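Local coordinates for putative secreted protein (PDB 2QF9) that is of unknown function but is a putative secreted member of the DUF305 family, built as a ferritin-like bundle of helices, at residues 5-8 against 9-12; 39-42 against 43-47; 71-74 against 75-78. One frame throughout, in Å; residues are numbered along the deposited sequence.

Contact 1. Residues 5-8 against 9-12; sequences ADSA and DAGF
The hydroxyl oxygen of S7 has two partners: it accepts from the backbone N of A10, 3.0 Å from OG, and is hydrogen-bonded to the carbonyl oxygen of A4 as well. With A4 O as an acceptor and A10 N as a donor, OG ties the N-terminal loop to the first turn of the helix. This is an N-cap: S7 is the last residue before helix 8-31, and its side chain takes up a first-turn N-H that has no carbonyl a turn earlier in the helix. The torsion chi1 of 68° sets OG between the backbone N and the carbonyl carbon of S7, from where it reaches forward to A10 in a nearly straight bond (163° at the hydrogen).

The backbone of the same residue begins the regular pattern, G11 N meeting S7 O at 3.0 Å, and F12 N then bonds to A8 O at 2.9 Å. A10 CB packs against S7 OG at 3.5 Å and lies equally near A5 O, whose carbonyl is held by R14 one turn on. D9 turns its carboxylate to the loop between helices 109-137 and 141-167, where T139 and V140 bind it beside the C134-C138 disulfide. F12, with CG anti to the backbone N, sends its ring toward helix 141-167, while F12 CB stays 3.3 Å from A8 O.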
loop_
_atom_site.group_PDB
_atom_site.type_symbol
_atom_site.label_atom_id
_atom_site.label_comp_id
_atom_site.label_asym_id
_atom_site.label_seq_id
_atom_site.Cartn_x
_atom_site.Cartn_y
_atom_site.Cartn_z
ATOM N N ALA A 5 -18.757 -16.712 4.018
ATOM C CA ALA A 5 -17.474 -16.664 4.713
ATOM C C ALA A 5 -16.513 -17.774 4.268
ATOM O O ALA A 5 -15.294 -17.585 4.278
ATOM C CB ALA A 5 -17.686 -16.708 6.224
ATOM N N ASP A 6 -17.062 -18.925 3.875
ATOM C CA ASP A 6 -16.236 -20.083 3.528
ATOM C C ASP A 6 -16.034 -20.252 2.011
ATOM O O ASP A 6 -15.566 -21.299 1.537
ATOM C CB ASP A 6 -16.782 -21.367 4.187
ATOM C CG ASP A 6 -18.186 -21.761 3.689
ATOM O OD1 ASP A 6 -18.893 -20.933 3.053
ATOM O OD2 ASP A 6 -18.584 -22.924 3.954
ATOM N N SER A 7 -16.378 -19.212 1.257
ATOM C CA SER A 7 -16.260 -19.271 -0.188
ATOM C C SER A 7 -14.786 -19.163 -0.594
ATOM O O SER A 7 -13.927 -18.750 0.205
ATOM C CB SER A 7 -17.076 -18.158 -0.848
ATOM O OG SER A 7 -16.507 -16.887 -0.574
ATOM N N ALA A 8 -14.509 -19.565 -1.827
ATOM C CA ALA A 8 -13.204 -19.330 -2.459
ATOM C C ALA A 8 -12.900 -17.823 -2.523
ATOM O O ALA A 8 -11.768 -17.400 -2.313
ATOM C CB ALA A 8 -13.210 -19.918 -3.867
ATOM N N ASP A 9 -13.915 -17.023 -2.857
ATOM C CA ASP A 9 -13.730 -15.577 -2.950
ATOM C C ASP A 9 -13.255 -15.010 -1.615
ATOM O O ASP A 9 -12.289 -14.242 -1.577
ATOM C CB ASP A 9 -15.021 -14.915 -3.408
ATOM C CG ASP A 9 -15.497 -15.468 -4.746
ATOM O OD1 ASP A 9 -14.839 -15.199 -5.756
ATOM O OD2 ASP A 9 -16.522 -16.179 -4.771
ATOM N N ALA A 10 -13.905 -15.409 -0.524
ATOM C CA ALA A 10 -13.515 -14.896 0.790
ATOM C C ALA A 10 -12.146 -15.425 1.207
ATOM O O ALA A 10 -11.315 -14.673 1.701
ATOM C CB ALA A 10 -14.567 -15.220 1.854
ATOM N N GLY A 11 -11.934 -16.726 1.033
ATOM C CA GLY A 11 -10.686 -17.365 1.478
ATOM C C GLY A 11 -9.485 -16.823 0.731
ATOM O O GLY A 11 -8.449 -16.548 1.339
ATOM N N PHE A 12 -9.614 -16.659 -0.581
ATOM C CA PHE A 12 -8.509 -16.107 -1.365
ATOM C C PHE A 12 -8.204 -14.677 -0.925
ATOM O O PHE A 12 -7.041 -14.331 -0.730
ATOM C CB PHE A 12 -8.765 -16.181 -2.873
ATOM C CG PHE A 12 -7.671 -15.557 -3.701
ATOM C CD1 PHE A 12 -6.470 -16.241 -3.933
ATOM C CD2 PHE A 12 -7.841 -14.269 -4.225
ATOM C CE1 PHE A 12 -5.462 -15.648 -4.717
ATOM C CE2 PHE A 12 -6.849 -13.657 -4.997
ATOM C CZ PHE A 12 -5.648 -14.350 -5.249
#

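Contact 2. Residues 39-42 against 43-47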
loop_
_atom_site.group_PDB
_atom_site.type_symbol
_atom_site.label_atom_id
_atom_site.label_comp_id
_atom_site.label_asym_id
_atom_site.label_seq_id
_atom_site.Cartn_x
_atom_site.Cartn_y
_atom_site.Cartn_z
ATOM N N VAL A 39 17.292 -3.220 -7.697
ATOM C CA VAL A 39 16.578 -3.967 -6.641
ATOM C C VAL A 39 15.682 -3.035 -5.824
ATOM O O VAL A 39 14.534 -3.388 -5.527
ATOM C CB VAL A 39 17.563 -4.780 -5.755
ATOM C CG1 VAL A 39 16.861 -5.363 -4.524
ATOM C CG2 VAL A 39 18.194 -5.888 -6.600
ATOM N N ARG A 40 16.164 -1.835 -5.501
ATOM C CA ARG A 40 15.295 -0.870 -4.807
ATOM C C ARG A 40 14.047 -0.522 -5.614
ATOM O O ARG A 40 12.953 -0.405 -5.025
ATOM C CB ARG A 40 16.060 0.401 -4.408
ATOM C CG ARG A 40 16.954 0.190 -3.177
ATOM C CD ARG A 40 17.822 1.396 -2.865
ATOM N NE ARG A 40 17.131 2.687 -3.000
ATOM C CZ ARG A 40 16.405 3.257 -2.038
ATOM N NH1 ARG A 40 16.253 2.671 -0.856
ATOM N NH2 ARG A 40 15.840 4.421 -2.254
ATOM N N ARG A 41 14.200 -0.390 -6.939
ATOM C CA ARG A 41 13.058 -0.058 -7.813
ATOM C C ARG A 41 12.083 -1.230 -7.860
ATOM O O ARG A 41 10.869 -1.031 -7.773
ATOM C CB ARG A 41 13.485 0.343 -9.232
ATOM C CG ARG A 41 12.307 0.594 -10.168
ATOM C CD ARG A 41 11.493 1.815 -9.748
ATOM N NE ARG A 41 10.119 1.792 -10.266
ATOM C CZ ARG A 41 9.292 2.841 -10.312
ATOM N NH1 ARG A 41 9.681 4.050 -9.899
ATOM N NH2 ARG A 41 8.061 2.683 -10.786
ATOM N N LEU A 42 12.614 -2.449 -8.006
ATOM C CA LEU A 42 11.759 -3.627 -8.025
ATOM C C LEU A 42 10.971 -3.721 -6.716
ATOM O O LEU A 42 9.735 -3.932 -6.734
ATOM C CB LEU A 42 12.597 -4.892 -8.234
ATOM C CG LEU A 42 11.860 -6.232 -8.082
ATOM C CD1 LEU A 42 10.685 -6.377 -9.096
ATOM C CD2 LEU A 42 12.865 -7.391 -8.148
ATOM N N ALA A 43 11.682 -3.556 -5.592
ATOM C CA ALA A 43 11.055 -3.640 -4.264
ATOM C C ALA A 43 9.953 -2.583 -4.120
ATOM O O ALA A 43 8.881 -2.863 -3.609
ATOM C CB ALA A 43 12.108 -3.498 -3.161
ATOM N N TYR A 44 10.201 -1.386 -4.634
ATOM C CA TYR A 44 9.194 -0.318 -4.595
ATOM C C TYR A 44 7.959 -0.720 -5.418
ATOM O O TYR A 44 6.826 -0.576 -4.955
ATOM C CB TYR A 44 9.809 0.987 -5.118
ATOM C CG TYR A 44 8.836 2.109 -5.353
ATOM C CD1 TYR A 44 8.467 2.971 -4.317
ATOM C CD2 TYR A 44 8.296 2.330 -6.623
ATOM C CE1 TYR A 44 7.575 4.019 -4.540
ATOM C CE2 TYR A 44 7.400 3.374 -6.855
ATOM C CZ TYR A 44 7.055 4.210 -5.804
ATOM O OH TYR A 44 6.174 5.253 -6.029
ATOM N N ASP A 45 8.184 -1.215 -6.636
ATOM C CA ASP A 45 7.082 -1.667 -7.501
ATOM C C ASP A 45 6.249 -2.807 -6.896
ATOM O O ASP A 45 5.018 -2.773 -6.914
ATOM C CB ASP A 45 7.590 -2.042 -8.891
ATOM C CG ASP A 45 8.066 -0.810 -9.693
ATOM O OD1 ASP A 45 7.648 0.319 -9.388
ATOM O OD2 ASP A 45 8.842 -0.981 -10.643
ATOM N N ILE A 46 6.928 -3.797 -6.335
ATOM C CA ILE A 46 6.225 -4.876 -5.653
ATOM C C ILE A 46 5.441 -4.355 -4.443
ATOM O O ILE A 46 4.287 -4.745 -4.242
ATOM C CB ILE A 46 7.201 -6.003 -5.242
ATOM C CG1 ILE A 46 7.703 -6.704 -6.508
ATOM C CG2 ILE A 46 6.518 -7.010 -4.265
ATOM C CD1 ILE A 46 8.809 -7.741 -6.253
ATOM N N ALA A 47 6.074 -3.510 -3.616
ATOM C CA ALA A 47 5.371 -2.930 -2.472
ATOM C C ALA A 47 4.109 -2.173 -2.915
ATOM O O ALA A 47 3.040 -2.330 -2.329
ATOM C CB ALA A 47 6.297 -1.994 -1.674
HETATM O O HOH W 1 9.315 0.646 -12.676
#
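One turn of helix 37-63, a long helix of the four-helix bundle, carries an i to i+4 salt bridge on its outer side and a leucine-isoleucine pair on its inner side. R41 NH2 lies 2.8 Å from D45 OD1, and R41 NE gives a hydrogen bond of 3.1 Å to D45 OD2, which it meets on the syn side but out of the carboxylate plane. The two flat groups are also steeply turned, 73° apart, rather than coplanar. A bend at chi2 (66°) turns the arginine chain forward along the helix to D45. Water 1 donates to D45 OD2 at 2.6 Å and accepts a weak bond from R41 NE. Over one face of the guanidinium comes Y44 CD2, 3.9 Å from R41 CZ, with the ring tilted 54° to it. The hydroxyl of that tyrosine bonds E25 of the second subunit, so the ring reaches from the arginine to the dimer interface. On the buried side L42 CD1 touches I46 CD1 at 3.7 Å, facing helices 109-137 and 141-167. Polar outside and apolar inside, the turn has the amphipathic pattern of a helix in a four-helix bundle.

Contact 3. Residues 71-74 against 75-78; sequences SDPP and MTWM
M75, a selenomethionine, follows P74 in a type II beta turn that runs from P73 to T76 in the loop between helices 37-63 and 98-106. It takes the third position of the turn with a positive phi of 78°, and its N is bonded to D15 of helix 8-31. Its CG lies 4.2 Å from P74 CB, and bends at chi2 and chi3 curl the chain away from the prolines toward H129 and M130 of helix 109-137. T76 closes the turn twice over. Its N donates to P73 O at 3.2 Å, the classic bond of a beta turn, and its OG1 donates to the same oxygen at 2.6 Å, both arriving from one face of the carbonyl plane. With chi1 at -64° OG1 stands beside the backbone N, which is what lets the two donors share one acceptor. W77 lies in the short 3-10 segment 76-78, its N giving a bond of 3.1 Å to water 2, which in turn donates weakly to P73 O, while NE1 holds D15. M78 ends the segment: its N meets M75 O at 2.9 Å, and its CG lies over one face of the W77 indole, 3.4 Å above the plane and offset toward the rim.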
loop_
_atom_site.group_PDB
_atom_site.type_symbol
_atom_site.label_atom_id
_atom_site.label_comp_id
_atom_site.label_asym_id
_atom_site.label_seq_id
_atom_site.Cartn_x
_atom_site.Cartn_y
_atom_site.Cartn_z
ATOM N N SER A 71 -11.268 -18.649 11.305
ATOM C CA SER A 71 -10.870 -19.735 12.185
ATOM C C SER A 71 -10.280 -20.867 11.362
ATOM O O SER A 71 -9.488 -21.664 11.874
ATOM C CB SER A 71 -12.072 -20.251 12.978
ATOM O OG SER A 71 -11.631 -21.073 14.043
ATOM N N ASP A 72 -10.683 -20.927 10.093
ATOM C CA ASP A 72 -10.184 -21.924 9.146
ATOM C C ASP A 72 -8.695 -21.737 8.900
ATOM O O ASP A 72 -8.228 -20.600 8.751
ATOM C CB ASP A 72 -10.926 -21.826 7.806
ATOM C CG ASP A 72 -12.321 -22.429 7.849
ATOM O OD1 ASP A 72 -12.665 -23.111 8.839
ATOM O OD2 ASP A 72 -13.077 -22.220 6.876
ATOM N N PRO A 73 -7.938 -22.848 8.870
ATOM C CA PRO A 73 -6.560 -22.790 8.402
ATOM C C PRO A 73 -6.482 -22.167 7.001
ATOM O O PRO A 73 -7.393 -22.364 6.181
ATOM C CB PRO A 73 -6.147 -24.265 8.346
ATOM C CG PRO A 73 -7.017 -24.930 9.339
ATOM C CD PRO A 73 -8.322 -24.207 9.291
ATOM N N PRO A 74 -5.415 -21.389 6.733
ATOM C CA PRO A 74 -5.159 -20.907 5.382
ATOM C C PRO A 74 -5.237 -22.045 4.370
ATOM O O PRO A 74 -4.839 -23.182 4.674
ATOM C CB PRO A 74 -3.726 -20.371 5.468
ATOM C CG PRO A 74 -3.594 -19.924 6.876
ATOM C CD PRO A 74 -4.401 -20.912 7.693
HETATM N N MSE A 75 -5.779 -21.726 3.195
HETATM C CA MSE A 75 -5.842 -22.628 2.038
HETATM C C MSE A 75 -6.951 -23.674 2.161
HETATM O O MSE A 75 -7.078 -24.545 1.304
HETATM C CB MSE A 75 -4.477 -23.292 1.785
HETATM C CG MSE A 75 -3.338 -22.271 1.687
HETATM SE SE MSE A 75 -3.628 -21.159 0.113
HETATM C CE MSE A 75 -2.872 -22.438 -1.155
ATOM N N THR A 76 -7.761 -23.585 3.219
ATOM C CA THR A 76 -8.907 -24.513 3.365
ATOM C C THR A 76 -9.818 -24.428 2.134
ATOM O O THR A 76 -10.315 -25.447 1.643
ATOM C CB THR A 76 -9.688 -24.270 4.675
ATOM O OG1 THR A 76 -8.831 -24.554 5.789
ATOM C CG2 THR A 76 -10.926 -25.182 4.773
ATOM N N TRP A 77 -9.992 -23.209 1.617
ATOM C CA TRP A 77 -10.825 -22.934 0.438
ATOM C C TRP A 77 -10.302 -23.614 -0.838
ATOM O O TRP A 77 -11.039 -23.765 -1.818
ATOM C CB TRP A 77 -10.971 -21.409 0.237
ATOM C CG TRP A 77 -9.648 -20.740 -0.080
ATOM C CD1 TRP A 77 -8.730 -20.266 0.821
ATOM C CD2 TRP A 77 -9.084 -20.512 -1.387
ATOM N NE1 TRP A 77 -7.638 -19.740 0.155
ATOM C CE2 TRP A 77 -7.828 -19.881 -1.198
ATOM C CE3 TRP A 77 -9.526 -20.764 -2.700
ATOM C CZ2 TRP A 77 -7.000 -19.507 -2.274
ATOM C CZ3 TRP A 77 -8.701 -20.391 -3.782
ATOM C CH2 TRP A 77 -7.453 -19.756 -3.552
HETATM N N MSE A 78 -9.027 -24.001 -0.824
HETATM C CA MSE A 78 -8.435 -24.802 -1.895
HETATM C C MSE A 78 -8.393 -26.306 -1.589
HETATM O O MSE A 78 -7.845 -27.082 -2.374
HETATM C CB MSE A 78 -7.026 -24.303 -2.215
HETATM C CG MSE A 78 -7.018 -23.291 -3.321
HETATM SE SE MSE A 78 -5.213 -22.647 -3.665
HETATM C CE MSE A 78 -4.631 -23.972 -4.950
HETATM O O HOH W 2 -9.575 -21.057 3.858
#

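How the contacts relate
Contacts 1 and 3 are neighbours on the same side of the chain's centre, their own centres about 9 Å apart: the W77 indole packs on A8 and F12, so the loop of contact 3 lies against the start of helix 8-31. Contact 2 sits across the chain's centre, about 29 Å from contact 1 and 30 Å from contact 3 between centres. Contacts 1 and 2 are partly buried, contact 3 is at the surface. Their chemistry follows their place: at a helix end a hydroxyl satisfies backbone N-H, within a helix charged side chains a turn apart pair, and in the loop one carbonyl ties the turn. Contact 2 alone meets the second subunit.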